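Local coordinates for protein hydrogenase (NiFe) small subunit HydA (Allochromatium vinosum, PDB 3MYR) that probably relays electrons through its iron-sulfur clusters to or from the nickel-iron large subunit, which splits hydrogen reversibly, at residues A[13-16]-A[17-20]; A[173-177]-A[178-182]; A[189-192]-A[193-196]; A[204-207]-A[208-212]. All blocks are in the same frame, centred on the assembly; numbering follows the deposited sequence.

Contact 1: A[13-16]-A[17-20]; sequences ECTG and CTES. With SF4 (iron/sulfur cluster), chain I.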
loop_
_atom_site.group_PDB
_atom_site.type_symbol
_atom_site.label_atom_id
_atom_site.label_comp_id
_atom_site.label_asym_id
_atom_site.label_seq_id
_atom_site.Cartn_x
_atom_site.Cartn_y
_atom_site.Cartn_z
ATOM N N GLU A 13 4.231 8.328 -7.071
ATOM C CA GLU A 13 4.818 7.616 -5.943
ATOM C C GLU A 13 4.075 6.281 -5.737
ATOM O O GLU A 13 2.941 6.066 -6.284
ATOM C CB GLU A 13 4.773 8.415 -4.644
ATOM C CG GLU A 13 3.643 9.383 -4.495
ATOM C CD GLU A 13 2.339 8.850 -3.876
ATOM O OE1 GLU A 13 1.246 8.907 -4.567
ATOM O OE2 GLU A 13 2.350 8.608 -2.645
ATOM N N CYS A 14 4.626 5.454 -4.845
ATOM C CA CYS A 14 3.932 4.206 -4.552
ATOM C C CYS A 14 3.350 4.297 -3.120
ATOM O O CYS A 14 2.704 3.367 -2.650
ATOM C CB CYS A 14 4.980 3.052 -4.702
ATOM S SG CYS A 14 6.061 2.832 -3.199
ATOM N N THR A 15 3.637 5.423 -2.434
ATOM C CA THR A 15 3.163 5.762 -1.077
ATOM C C THR A 15 4.037 5.077 0.008
ATOM O O THR A 15 3.871 5.318 1.196
ATOM C CB THR A 15 1.594 5.606 -0.873
ATOM O OG1 THR A 15 0.881 6.293 -1.941
ATOM C CG2 THR A 15 1.095 6.214 0.523
ATOM N N GLY A 16 5.029 4.300 -0.412
ATOM C CA GLY A 16 6.083 3.836 0.507
ATOM C C GLY A 16 6.731 4.905 1.361
ATOM O O GLY A 16 7.049 4.649 2.559
ATOM N N CYS A 17 6.926 6.103 0.801
ATOM C CA CYS A 17 7.622 7.117 1.569
ATOM C C CYS A 17 6.743 7.657 2.670
ATOM O O CYS A 17 7.221 7.956 3.769
ATOM C CB CYS A 17 8.190 8.251 0.635
ATOM S SG CYS A 17 9.445 7.592 -0.535
ATOM N N THR A 18 5.440 7.832 2.398
ATOM C CA THR A 18 4.544 8.226 3.475
ATOM C C THR A 18 4.410 7.126 4.544
ATOM O O THR A 18 4.414 7.408 5.737
ATOM C CB THR A 18 3.098 8.581 2.870
ATOM O OG1 THR A 18 3.230 9.873 2.267
ATOM C CG2 THR A 18 2.028 8.597 4.001
ATOM N N GLU A 19 4.345 5.854 4.108
ATOM C CA GLU A 19 4.227 4.775 5.086
ATOM C C GLU A 19 5.464 4.829 5.943
ATOM O O GLU A 19 5.373 4.644 7.133
ATOM C CB GLU A 19 4.109 3.370 4.446
ATOM C CG GLU A 19 2.750 3.219 3.774
ATOM C CD GLU A 19 1.624 2.830 4.744
ATOM O OE1 GLU A 19 0.491 2.713 4.240
ATOM O OE2 GLU A 19 1.817 2.550 5.958
ATOM N N SER A 20 6.621 5.030 5.317
ATOM C CA SER A 20 7.875 5.034 6.070
ATOM C C SER A 20 7.791 6.125 7.174
ATOM O O SER A 20 8.087 5.899 8.358
ATOM C CB SER A 20 9.064 5.343 5.143
ATOM O OG SER A 20 10.245 5.299 5.905
HETATM FE FE1 SF4 I . 10.462 3.818 -3.547
HETATM FE FE2 SF4 I . 9.408 6.056 -2.254
HETATM FE FE3 SF4 I . 9.667 5.986 -5.066
HETATM FE FE4 SF4 I . 7.810 4.322 -3.419
HETATM S S1 SF4 I . 7.780 6.713 -3.854
HETATM S S2 SF4 I . 8.978 3.854 -5.279
HETATM S S3 SF4 I . 9.223 3.788 -1.711
HETATM S S4 SF4 I . 11.348 5.894 -3.561
#

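Contact 2: A[173-177]-A[178-182]; sequences YGRPL and AFYGQ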
loop_
_atom_site.group_PDB
_atom_site.type_symbol
_atom_site.label_atom_id
_atom_site.label_comp_id
_atom_site.label_asym_id
_atom_site.label_seq_id
_atom_site.Cartn_x
_atom_site.Cartn_y
_atom_site.Cartn_z
ATOM N N TYR A 173 25.400 15.261 -3.986
ATOM C CA TYR A 173 24.063 15.019 -4.560
ATOM C C TYR A 173 22.870 15.573 -3.740
ATOM O O TYR A 173 21.714 15.134 -3.955
ATOM C CB TYR A 173 23.845 13.526 -4.758
ATOM C CG TYR A 173 24.509 12.925 -5.958
ATOM C CD1 TYR A 173 24.125 13.278 -7.273
ATOM C CD2 TYR A 173 25.371 11.860 -5.789
ATOM C CE1 TYR A 173 24.705 12.607 -8.391
ATOM C CE2 TYR A 173 25.945 11.189 -6.867
ATOM C CZ TYR A 173 25.643 11.584 -8.140
ATOM O OH TYR A 173 26.229 10.861 -9.124
ATOM N N GLY A 174 23.143 16.450 -2.766
ATOM C CA GLY A 174 22.065 17.109 -2.004
ATOM C C GLY A 174 21.538 16.270 -0.829
ATOM O O GLY A 174 20.497 16.624 -0.201
ATOM N N ARG A 175 22.296 15.231 -0.476
ATOM C CA ARG A 175 21.903 14.284 0.607
ATOM C C ARG A 175 22.545 14.648 1.950
ATOM O O ARG A 175 23.744 14.899 2.035
ATOM C CB ARG A 175 22.310 12.866 0.216
ATOM C CG ARG A 175 21.728 12.391 -1.162
ATOM C CD ARG A 175 22.169 10.917 -1.416
ATOM N NE ARG A 175 23.637 10.868 -1.586
ATOM C CZ ARG A 175 24.295 9.872 -2.204
ATOM N NH1 ARG A 175 23.650 8.835 -2.687
ATOM N NH2 ARG A 175 25.583 9.927 -2.392
ATOM N N PRO A 176 21.737 14.724 3.000
ATOM C CA PRO A 176 22.275 15.017 4.350
ATOM C C PRO A 176 23.409 14.077 4.764
ATOM O O PRO A 176 23.227 12.845 4.827
ATOM C CB PRO A 176 21.068 14.792 5.244
ATOM C CG PRO A 176 19.921 15.241 4.417
ATOM C CD PRO A 176 20.271 14.585 3.028
ATOM N N LEU A 177 24.543 14.675 5.131
ATOM C CA LEU A 177 25.713 13.874 5.535
ATOM C C LEU A 177 25.459 12.988 6.718
ATOM O O LEU A 177 26.123 11.939 6.868
ATOM C CB LEU A 177 26.938 14.780 5.807
ATOM C CG LEU A 177 27.422 15.483 4.505
ATOM C CD1 LEU A 177 28.480 16.561 4.832
ATOM C CD2 LEU A 177 27.971 14.505 3.405
ATOM N N ALA A 178 24.555 13.383 7.599
ATOM C CA ALA A 178 24.393 12.582 8.838
ATOM C C ALA A 178 23.870 11.195 8.481
ATOM O O ALA A 178 24.012 10.236 9.273
ATOM C CB ALA A 178 23.395 13.265 9.859
ATOM N N PHE A 179 23.163 11.100 7.335
ATOM C CA PHE A 179 22.495 9.857 7.031
ATOM C C PHE A 179 23.095 9.193 5.805
ATOM O O PHE A 179 22.999 7.962 5.656
ATOM C CB PHE A 179 20.977 10.116 6.893
ATOM C CG PHE A 179 20.396 10.768 8.126
ATOM C CD1 PHE A 179 20.620 10.194 9.381
ATOM C CD2 PHE A 179 19.777 12.008 8.057
ATOM C CE1 PHE A 179 20.119 10.804 10.568
ATOM C CE2 PHE A 179 19.290 12.645 9.249
ATOM C CZ PHE A 179 19.480 12.043 10.473
ATOM N N TYR A 180 23.685 10.020 4.922
ATOM C CA TYR A 180 24.141 9.508 3.645
ATOM C C TYR A 180 25.653 9.733 3.471
ATOM O O TYR A 180 26.173 9.518 2.398
ATOM C CB TYR A 180 23.389 10.146 2.489
ATOM C CG TYR A 180 21.935 9.890 2.582
ATOM C CD1 TYR A 180 21.089 10.814 3.250
ATOM C CD2 TYR A 180 21.364 8.761 1.998
ATOM C CE1 TYR A 180 19.711 10.602 3.303
ATOM C CE2 TYR A 180 19.964 8.511 2.088
ATOM C CZ TYR A 180 19.168 9.414 2.763
ATOM O OH TYR A 180 17.808 9.198 2.908
ATOM N N GLY A 181 26.364 10.076 4.539
ATOM C CA GLY A 181 27.743 10.480 4.397
ATOM C C GLY A 181 28.665 9.265 4.226
ATOM O O GLY A 181 29.795 9.434 3.838
ATOM N N GLN A 182 28.231 8.065 4.590
ATOM C CA GLN A 182 29.140 6.859 4.531
ATOM C C GLN A 182 28.448 5.768 3.761
ATOM O O GLN A 182 27.214 5.657 3.798
ATOM C CB GLN A 182 29.473 6.317 5.938
ATOM C CG GLN A 182 30.155 7.346 6.872
ATOM C CD GLN A 182 31.616 7.795 6.494
ATOM O OE1 GLN A 182 32.194 8.660 7.194
ATOM N NE2 GLN A 182 32.228 7.186 5.466
#

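Contact 3: A[189-192]-A[193-196]; sequences YRRP and FYDK. With SF4 (iron/sulfur cluster), chain J.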
loop_
_atom_site.group_PDB
_atom_site.type_symbol
_atom_site.label_atom_id
_atom_site.label_comp_id
_atom_site.label_asym_id
_atom_site.label_seq_id
_atom_site.Cartn_x
_atom_site.Cartn_y
_atom_site.Cartn_z
ATOM N N TYR A 189 28.439 -4.918 8.926
ATOM C CA TYR A 189 29.010 -5.913 9.843
ATOM C C TYR A 189 29.594 -7.152 9.127
ATOM O O TYR A 189 30.275 -7.922 9.785
ATOM C CB TYR A 189 28.007 -6.328 10.943
ATOM C CG TYR A 189 26.959 -7.312 10.430
ATOM C CD1 TYR A 189 26.992 -8.664 10.785
ATOM C CD2 TYR A 189 25.906 -6.867 9.576
ATOM C CE1 TYR A 189 26.024 -9.592 10.295
ATOM C CE2 TYR A 189 24.947 -7.788 9.036
ATOM C CZ TYR A 189 25.003 -9.137 9.433
ATOM O OH TYR A 189 24.104 -10.024 8.937
ATOM N N ARG A 190 29.346 -7.321 7.810
ATOM C CA ARG A 190 29.921 -8.448 7.046
ATOM C C ARG A 190 31.205 -8.025 6.364
ATOM O O ARG A 190 31.918 -8.847 5.759
ATOM C CB ARG A 190 28.927 -8.992 6.012
ATOM C CG ARG A 190 27.539 -9.372 6.669
ATOM C CD ARG A 190 26.723 -10.221 5.729
ATOM N NE ARG A 190 25.452 -10.596 6.317
ATOM C CZ ARG A 190 24.700 -11.628 5.954
ATOM N NH1 ARG A 190 25.191 -12.572 5.151
ATOM N NH2 ARG A 190 23.510 -11.801 6.549
ATOM N N ARG A 191 31.541 -6.762 6.506
ATOM C CA ARG A 191 32.710 -6.219 5.783
ATOM C C ARG A 191 34.012 -6.913 6.170
ATOM O O ARG A 191 34.826 -7.218 5.271
ATOM C CB ARG A 191 32.842 -4.682 5.969
ATOM C CG ARG A 191 34.198 -4.109 5.348
ATOM C CD ARG A 191 34.151 -4.237 3.769
ATOM N NE ARG A 191 35.370 -3.598 3.203
ATOM C CZ ARG A 191 35.554 -2.260 3.063
ATOM N NH1 ARG A 191 36.697 -1.767 2.557
ATOM N NH2 ARG A 191 34.604 -1.396 3.400
ATOM N N PRO A 192 34.232 -7.209 7.490
ATOM C CA PRO A 192 35.519 -7.892 7.706
ATOM C C PRO A 192 35.555 -9.292 7.098
ATOM O O PRO A 192 36.646 -9.798 6.790
ATOM C CB PRO A 192 35.630 -8.004 9.208
ATOM C CG PRO A 192 34.858 -6.708 9.686
ATOM C CD PRO A 192 33.652 -6.699 8.755
ATOM N N PHE A 193 34.376 -9.880 6.887
ATOM C CA PHE A 193 34.263 -11.159 6.162
ATOM C C PHE A 193 34.570 -11.062 4.657
ATOM O O PHE A 193 35.334 -11.893 4.080
ATOM C CB PHE A 193 32.909 -11.783 6.483
ATOM C CG PHE A 193 32.870 -12.282 7.871
ATOM C CD1 PHE A 193 32.839 -11.394 8.940
ATOM C CD2 PHE A 193 32.997 -13.593 8.138
ATOM C CE1 PHE A 193 32.859 -11.867 10.265
ATOM C CE2 PHE A 193 32.986 -14.076 9.465
ATOM C CZ PHE A 193 32.981 -13.228 10.515
ATOM N N TYR A 194 34.038 -9.992 4.054
ATOM C CA TYR A 194 34.396 -9.577 2.700
ATOM C C TYR A 194 35.927 -9.486 2.542
ATOM O O TYR A 194 36.481 -10.074 1.615
ATOM C CB TYR A 194 33.760 -8.201 2.425
ATOM C CG TYR A 194 34.282 -7.627 1.116
ATOM C CD1 TYR A 194 33.575 -7.853 -0.091
ATOM C CD2 TYR A 194 35.451 -6.835 1.076
ATOM C CE1 TYR A 194 34.051 -7.326 -1.327
ATOM C CE2 TYR A 194 35.946 -6.297 -0.174
ATOM C CZ TYR A 194 35.186 -6.542 -1.357
ATOM O OH TYR A 194 35.569 -6.075 -2.604
ATOM N N ASP A 195 36.626 -8.846 3.518
ATOM C CA ASP A 195 38.022 -8.606 3.395
ATOM C C ASP A 195 38.822 -9.903 3.622
ATOM O O ASP A 195 39.908 -9.991 3.199
ATOM C CB ASP A 195 38.495 -7.584 4.388
ATOM C CG ASP A 195 37.948 -6.166 4.088
ATOM O OD1 ASP A 195 37.772 -5.766 2.918
ATOM O OD2 ASP A 195 37.690 -5.459 5.068
ATOM N N LYS A 196 38.259 -10.889 4.306
ATOM C CA LYS A 196 38.905 -12.183 4.505
ATOM C C LYS A 196 38.587 -13.143 3.361
ATOM O O LYS A 196 39.022 -14.318 3.389
ATOM C CB LYS A 196 38.364 -12.821 5.800
ATOM C CG LYS A 196 38.947 -12.165 7.062
ATOM C CD LYS A 196 38.575 -12.993 8.262
ATOM C CE LYS A 196 37.305 -12.522 8.972
ATOM N NZ LYS A 196 37.290 -13.103 10.369
HETATM FE FE1 SF4 J . 28.299 -5.924 3.524
HETATM FE FE2 SF4 J . 29.530 -7.652 1.717
HETATM FE FE3 SF4 J . 27.463 -6.039 0.932
HETATM FE FE4 SF4 J . 29.911 -4.976 1.518
HETATM S S1 SF4 J . 29.385 -6.400 -0.173
HETATM S S2 SF4 J . 27.910 -4.124 2.100
HETATM S S3 SF4 J . 30.538 -6.314 3.286
HETATM S S4 SF4 J . 27.370 -7.745 2.477
HETATM O O HOH W 1 38.400 -3.715 1.461
#

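Contact 4: A[204-207]-A[208-212]; sequences DDEG and AKQGW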
loop_
_atom_site.group_PDB
_atom_site.type_symbol
_atom_site.label_atom_id
_atom_site.label_comp_id
_atom_site.label_asym_id
_atom_site.label_seq_id
_atom_site.Cartn_x
_atom_site.Cartn_y
_atom_site.Cartn_z
ATOM N N ASP A 204 21.015 -19.685 1.807
ATOM C CA ASP A 204 21.070 -20.422 3.073
ATOM C C ASP A 204 22.214 -21.446 3.164
ATOM O O ASP A 204 22.100 -22.381 3.928
ATOM C CB ASP A 204 19.709 -21.118 3.353
ATOM C CG ASP A 204 19.405 -22.259 2.344
ATOM O OD1 ASP A 204 20.178 -22.411 1.361
ATOM O OD2 ASP A 204 18.421 -23.047 2.581
ATOM N N ASP A 205 23.309 -21.279 2.415
ATOM C CA ASP A 205 24.465 -22.124 2.676
ATOM C C ASP A 205 25.163 -21.738 3.976
ATOM O O ASP A 205 24.708 -20.866 4.679
ATOM C CB ASP A 205 25.455 -22.128 1.506
ATOM C CG ASP A 205 26.089 -20.747 1.265
ATOM O OD1 ASP A 205 25.651 -19.774 1.917
ATOM O OD2 ASP A 205 27.066 -20.646 0.486
ATOM N N GLU A 206 26.274 -22.399 4.292
ATOM C CA GLU A 206 27.013 -22.123 5.535
ATOM C C GLU A 206 27.366 -20.618 5.658
ATOM O O GLU A 206 27.154 -20.027 6.692
ATOM C CB GLU A 206 28.290 -23.020 5.611
ATOM C CG GLU A 206 29.064 -22.824 6.895
ATOM C CD GLU A 206 28.272 -23.217 8.191
ATOM O OE1 GLU A 206 28.812 -22.966 9.297
ATOM O OE2 GLU A 206 27.134 -23.765 8.120
ATOM N N GLY A 207 27.853 -19.984 4.594
ATOM C CA GLY A 207 28.267 -18.594 4.629
ATOM C C GLY A 207 27.039 -17.710 4.914
ATOM O O GLY A 207 27.114 -16.774 5.694
ATOM N N ALA A 208 25.895 -18.000 4.289
ATOM C CA ALA A 208 24.699 -17.188 4.556
ATOM C C ALA A 208 24.334 -17.292 6.030
ATOM O O ALA A 208 24.022 -16.290 6.663
ATOM C CB ALA A 208 23.467 -17.667 3.657
ATOM N N LYS A 209 24.352 -18.509 6.566
ATOM C CA LYS A 209 23.893 -18.711 7.963
ATOM C C LYS A 209 24.824 -18.057 8.918
ATOM O O LYS A 209 24.397 -17.613 9.985
ATOM C CB LYS A 209 23.848 -20.203 8.348
ATOM C CG LYS A 209 22.697 -20.968 7.649
ATOM C CD LYS A 209 22.903 -22.460 8.030
ATOM C CE LYS A 209 22.046 -23.464 7.279
ATOM N NZ LYS A 209 20.697 -23.129 7.378
ATOM N N GLN A 210 26.098 -17.976 8.540
ATOM C CA GLN A 210 27.112 -17.390 9.409
ATOM C C GLN A 210 27.298 -15.881 9.197
ATOM O O GLN A 210 28.116 -15.275 9.898
ATOM C CB GLN A 210 28.480 -18.043 9.171
ATOM C CG GLN A 210 28.422 -19.539 9.520
ATOM C CD GLN A 210 28.327 -19.732 11.028
ATOM O OE1 GLN A 210 29.135 -19.193 11.747
ATOM N NE2 GLN A 210 27.293 -20.433 11.502
ATOM N N GLY A 211 26.556 -15.249 8.313
ATOM C CA GLY A 211 26.846 -13.840 8.107
ATOM C C GLY A 211 28.132 -13.543 7.357
ATOM O O GLY A 211 28.726 -12.477 7.552
ATOM N N TRP A 212 28.522 -14.411 6.423
ATOM C CA TRP A 212 29.594 -14.064 5.476
ATOM C C TRP A 212 29.048 -13.066 4.470
ATOM O O TRP A 212 27.852 -12.897 4.345
ATOM C CB TRP A 212 30.158 -15.308 4.776
ATOM C CG TRP A 212 30.775 -16.308 5.762
ATOM C CD1 TRP A 212 30.927 -16.151 7.143
ATOM C CD2 TRP A 212 31.347 -17.603 5.448
ATOM N NE1 TRP A 212 31.548 -17.277 7.683
ATOM C CE2 TRP A 212 31.779 -18.190 6.677
ATOM C CE3 TRP A 212 31.476 -18.344 4.258
ATOM C CZ2 TRP A 212 32.340 -19.482 6.735
ATOM C CZ3 TRP A 212 32.025 -19.612 4.308
ATOM C CH2 TRP A 212 32.430 -20.181 5.546
#

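Contact 1: A[13-16]-A[17-20]
Two backbone bonds close the first turn of helix 16-23, from Thr15, its N-cap residue, and from Gly16. The amide of Glu19 reaches Thr15 O (N to O 3.0 Å), running almost straight on from the carbonyl bond. Ser20 N donates to Gly16 O at 2.8 Å. The same turn carries two cysteines, Cys14 and Cys17, in the CxxC spacing. Cys14 SG binds FE4 of the [4Fe-4S] cluster at 2.3 Å, and Cys17 SG binds FE2 at 2.3 Å. Cys14 SG also accepts a bond from Gly16 N (3.3 Å), a backbone amide turned onto a cluster thiolate; such bonds would be expected to soften its charge. Gly16 comes close to the cluster, with CA 3.8 Å from the sulfide S3. Further out, the methyl CG2 of Thr15 packs on CB of Thr18 at 3.9 Å, the two side chains lying alongside. Their hydroxyls turn to other partners: Thr15 OG1 to Glu14 of the large subunit, Thr18 OG1 to His42. The whole turn is buried. It joins the loop after strand 5-10 to helix 16-23, beside strand 69-77, helix 151-164 and the large subunit.

Contact 2: A[173-177]-A[178-182]
Pro176 is the N-cap residue of the short helix 177-180, and its carbonyl starts the turn. Pro176 O accepts from two amides, Phe179 N at 3.1 Å and Tyr180 N at 2.9 Å. The two donors come from different directions. Tyr180 N lies close to the line of the carbonyl bond, while Phe179 N sits 48° above the carbonyl plane. Pro176 O also lies at the edge of the Tyr180 ring, in its plane, 3.3 Å from CD1. Side chains pack beside the turn. Arg175 CB touches Tyr180 CB at 3.7 Å, and its CD reaches the CG and CD2 side of the ring. The two side chains cross at about a right angle, yet the guanidinium and ring planes are only 1° apart. The bend at chi3 (-66°) turns the guanidinium of Arg175 to this setting, where NE forms a salt bridge with Asp171 and NH1 one with Glu252. The Pro176 ring lies alongside the Tyr180 ring, CD to CD1 3.9 Å. Its CB meets Phe179 CD2 more loosely, at 4.2 Å. Tyr180 OH bonds to Pro145 O, which fixes the far end of the ring. Pro176, Phe179 and Tyr180 pack on helix 151-164, and Pro176 and Tyr180 also touch strand 141-144.

Contact 3: A[189-192]-A[193-196]
Arg190 O accepts a straight bond from Tyr194 N (3.0 Å) and a weak one from Phe193 N. These bonds start the short helix 191-195, which lies against the outer [4Fe-4S] cluster. The packed side faces that cluster. Arg191 CA comes to 3.3 Å from the sulfide S3, and Tyr194 CB to 3.8 Å from the same atom. With chi1 at 171°, Tyr194 turns its ring away from its own N and alongside the Arg191 chain. There Tyr194 CD2 is 3.9 Å from Arg191 NE, and the ring and guanidinium planes are almost perpendicular. The ring also meets His185, a cluster ligand, edge to face. Arg190 CG lies over the centre of the Tyr189 ring. Arg190 then grips Tyr189 OH side-on with both NE and NH2, each at 3.0 Å, while its NH1 bonds to Trp212 O. The Tyr189 hydroxyl also bonds to Ser232 of the large subunit. The other side is looser and more exposed. Lys196 merely drapes its chain past Pro192 O, to which Lys196 N makes a weak bond. Here the polar link is the salt bridge between Arg191 and Asp195. The two groups are turned 69° against each other, and Arg191 NH2 has further partners in Asp186 and His185 O. The bridge runs from Arg191 NE to the syn side of Asp195 OD1 at 3.2 Å, and one water joins that OD1 to Arg191 NH1.

Contact 4: A[204-207]-A[208-212]
Asp205 OD1 accepts from Ala208 N at 3.0 Å, the N-cap bond of helix 206-210. The amide meets the syn side of the carboxylate but 31° out of its plane. A chi1 of 65° puts CG between the backbone N and the carbonyl carbon and brings OD1 to the amide of Ala208. The second oxygen of Asp205, OD2, takes the amide of Glu201. Among backbone bonds, Lys209 N reaches Asp205 O and Gln210 N reaches Glu206 O, each at 3.0 Å. At the far end Gly207 O accepts from Trp212 N at 2.8 Å, and Gly211 N turns back to Ala208 O. With the positive phi of Gly211, this is a Schellman motif. Packing centres on Gly207, whose CA stands over one face of the Trp212 indole, offset toward the rim and 3.2 Å from CE3. Glu206 and Gln210 cross with their flat ends nearly parallel, OE1 of Glu206 lying 3.5 Å from CG of Gln210. Lys209 runs its chain back past the carbonyl of Asp204, with CE 3.5 Å from Asp204 O. Both residues then reach the large subunit, Lys209 NZ at Ile226 O and Asp204 OD2 at Lys461 and Thr462. Helix 206-210 touches that subunit through Lys209, and Trp212 just after it packs on Phe193 of helix 191-195.

In the fold
The four contacts come in series along the chain. Contact 1 lies in the N-terminal part with the parallel strands, at the [4Fe-4S] cluster held by Cys14 and Cys17. Contact 2 follows helix 151-164, about 20 Å from contact 1 between centres, and its Tyr180 side chain is about 8 Å from the [3Fe-4S] cluster. Contacts 3 and 4 lie in the C-terminal part, by the other [4Fe-4S] cluster. Their centres are 13 Å apart and they touch, with Arg190 NH1 2.8 Å from Trp212 O. Contact 1 is about 33 Å from contact 3, centre to centre. The series follows the cluster chain, consistent with electron transfer along it.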